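Local structure of taurine dioxygenase (Burkholderia ambifaria, 5VN6) at residues A136-A141 / K199-N204. The protein probably acts as an iron-dependent taurine dioxygenase of the TfdA family, in this structure with a magnesium ion bound at its metal site. Sequence-based numbering, arbitrary orientation.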
loop_
_atom_site.group_PDB
_atom_site.type_symbol
_atom_site.label_atom_id
_atom_site.label_comp_id
_atom_site.label_asym_id
_atom_site.label_seq_id
_atom_site.Cartn_x
_atom_site.Cartn_y
_atom_site.Cartn_z
ATOM N N ALA A 136 -4.244 6.737 4.355
ATOM C CA ALA A 136 -2.928 7.349 4.279
ATOM C C ALA A 136 -2.963 8.701 4.992
ATOM O O ALA A 136 -3.964 9.423 4.931
ATOM C CB ALA A 136 -2.474 7.528 2.820
ATOM N N ASN A 137 -1.880 9.020 5.691
ATOM C CA ASN A 137 -1.760 10.246 6.480
ATOM C C ASN A 137 -1.211 11.336 5.563
ATOM O O ASN A 137 -0.019 11.369 5.264
ATOM C CB ASN A 137 -0.861 9.991 7.688
ATOM C CG ASN A 137 -0.673 11.214 8.570
ATOM O OD1 ASN A 137 -0.829 12.356 8.138
ATOM N ND2 ASN A 137 -0.320 10.972 9.825
ATOM N N MET A 138 -2.078 12.231 5.091
ATOM C CA MET A 138 -1.589 13.275 4.193
ATOM C C MET A 138 -0.996 14.470 4.935
ATOM O O MET A 138 -0.498 15.395 4.285
ATOM C CB MET A 138 -2.714 13.730 3.252
ATOM C CG MET A 138 -3.323 12.578 2.463
ATOM S SD MET A 138 -2.105 11.473 1.666
ATOM C CE MET A 138 -1.403 12.625 0.465
ATOM N N VAL A 139 -1.061 14.490 6.268
ATOM C CA VAL A 139 -0.280 15.453 7.050
ATOM C C VAL A 139 1.202 15.085 6.995
ATOM O O VAL A 139 2.075 15.915 6.701
ATOM C CB VAL A 139 -0.792 15.500 8.504
ATOM C CG1 VAL A 139 0.163 16.323 9.418
ATOM C CG2 VAL A 139 -2.246 16.040 8.569
ATOM N N LEU A 140 1.495 13.816 7.259
ATOM C CA LEU A 140 2.849 13.306 7.115
ATOM C C LEU A 140 3.338 13.400 5.666
ATOM O O LEU A 140 4.515 13.699 5.415
ATOM C CB LEU A 140 2.873 11.861 7.615
ATOM C CG LEU A 140 4.182 11.233 8.011
ATOM C CD1 LEU A 140 4.858 12.153 9.053
ATOM C CD2 LEU A 140 3.876 9.848 8.585
ATOM N N ALA A 141 2.461 13.130 4.695
ATOM C CA ALA A 141 2.892 13.230 3.302
ATOM C C ALA A 141 3.361 14.641 2.969
ATOM O O ALA A 141 4.359 14.819 2.253
ATOM C CB ALA A 141 1.766 12.814 2.358
ATOM N N LYS A 199 -0.606 21.293 8.206
ATOM C CA LYS A 199 -0.716 21.359 6.758
ATOM C C LYS A 199 -0.953 19.967 6.172
ATOM O O LYS A 199 -0.374 18.977 6.627
ATOM C CB LYS A 199 0.519 22.027 6.157
ATOM C CG LYS A 199 0.608 23.525 6.512
ATOM C CD LYS A 199 1.724 24.218 5.717
ATOM C CE LYS A 199 1.922 25.667 6.167
ATOM N NZ LYS A 199 3.008 26.342 5.394
ATOM N N VAL A 200 -1.854 19.906 5.192
ATOM C CA VAL A 200 -2.290 18.671 4.556
ATOM C C VAL A 200 -1.968 18.765 3.071
ATOM O O VAL A 200 -2.323 19.751 2.421
ATOM C CB VAL A 200 -3.799 18.436 4.763
ATOM C CG1 VAL A 200 -4.216 17.052 4.207
ATOM C CG2 VAL A 200 -4.163 18.582 6.229
ATOM N N LEU A 201 -1.305 17.749 2.532
ATOM C CA LEU A 201 -1.184 17.650 1.083
ATOM C C LEU A 201 -2.543 17.256 0.508
ATOM O O LEU A 201 -2.993 16.113 0.670
ATOM C CB LEU A 201 -0.085 16.664 0.694
ATOM C CG LEU A 201 0.105 16.442 -0.811
ATOM C CD1 LEU A 201 0.397 17.764 -1.559
ATOM C CD2 LEU A 201 1.206 15.387 -1.072
ATOM N N TYR A 202 -3.192 18.204 -0.174
ATOM C CA TYR A 202 -4.597 18.068 -0.545
ATOM C C TYR A 202 -4.816 17.975 -2.058
ATOM O O TYR A 202 -5.575 18.760 -2.643
ATOM C CB TYR A 202 -5.387 19.248 0.062
ATOM C CG TYR A 202 -6.861 18.964 0.149
ATOM C CD1 TYR A 202 -7.779 19.741 -0.540
ATOM C CD2 TYR A 202 -7.335 17.891 0.914
ATOM C CE1 TYR A 202 -9.128 19.472 -0.482
ATOM C CE2 TYR A 202 -8.680 17.603 0.964
ATOM C CZ TYR A 202 -9.575 18.412 0.263
ATOM O OH TYR A 202 -10.920 18.159 0.303
ATOM N N VAL A 203 -4.176 17.001 -2.696
ATOM C CA VAL A 203 -4.512 16.563 -4.046
ATOM C C VAL A 203 -4.645 15.044 -4.017
ATOM O O VAL A 203 -3.977 14.361 -3.236
ATOM C CB VAL A 203 -3.464 17.014 -5.089
ATOM C CG1 VAL A 203 -3.504 18.551 -5.245
ATOM C CG2 VAL A 203 -2.032 16.521 -4.690
ATOM N N ASN A 204 -5.530 14.510 -4.851
ATOM C CA ASN A 204 -5.808 13.074 -4.827
ATOM C C ASN A 204 -6.314 12.650 -6.207
ATOM O O ASN A 204 -6.223 13.408 -7.180
ATOM C CB ASN A 204 -6.792 12.724 -3.694
ATOM C CG ASN A 204 -8.221 13.196 -3.964
ATOM O OD1 ASN A 204 -8.973 12.530 -4.665
ATOM N ND2 ASN A 204 -8.613 14.312 -3.356
#
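Met138 and Leu201 carry the tight part of this contact. Leu201 N donates a nearly straight hydrogen bond to Met138 O (3.0 Å, 166° at the hydrogen). It is the one hydrogen bond joining the two segments. The Met138 side chain bends at chi2 and chi3 (-48° and -66°), which turns its methyl back toward Leu201, beside Ala141. Met138 CE lies 3.8 Å from Leu201 O and 4.1 Å from Leu201 CD2. Closer to the backbone, Met138 CB rests 3.8 Å from Val200 CG1. The Ala141 methyl touches Leu201 CD2 more loosely.

The side toward solvent is thinner: only one methyl pair meets there. Val139, partly exposed, meets Val200 CG2 to CG2 at 4.0 Å. Val139 CA makes a CH...O contact with Lys199 O (3.6 Å). The exposed Lys199 side chain leads away from the helix.

Asn137 N-caps the helix: its OD1 accepts from Leu140 N (2.9 Å) and, weakly, from Val139 N. Its ND2 is hydrogen-bonded to Ala17 O.

The contact joins the start of helix 138-143 to edge strand 199-201 of another sheet. Strands 133-137 and 264-268 are neighbours in an antiparallel sheet of the cupin-type core expected of this family. The Met138 side chain packs on Gln265, about 9 Å from the side chain of magnesium ligand His266, but takes no part in the site. The Leu201 side chain also touches Tyr142 of helix 138-143 and Leu236 of helix 228-237.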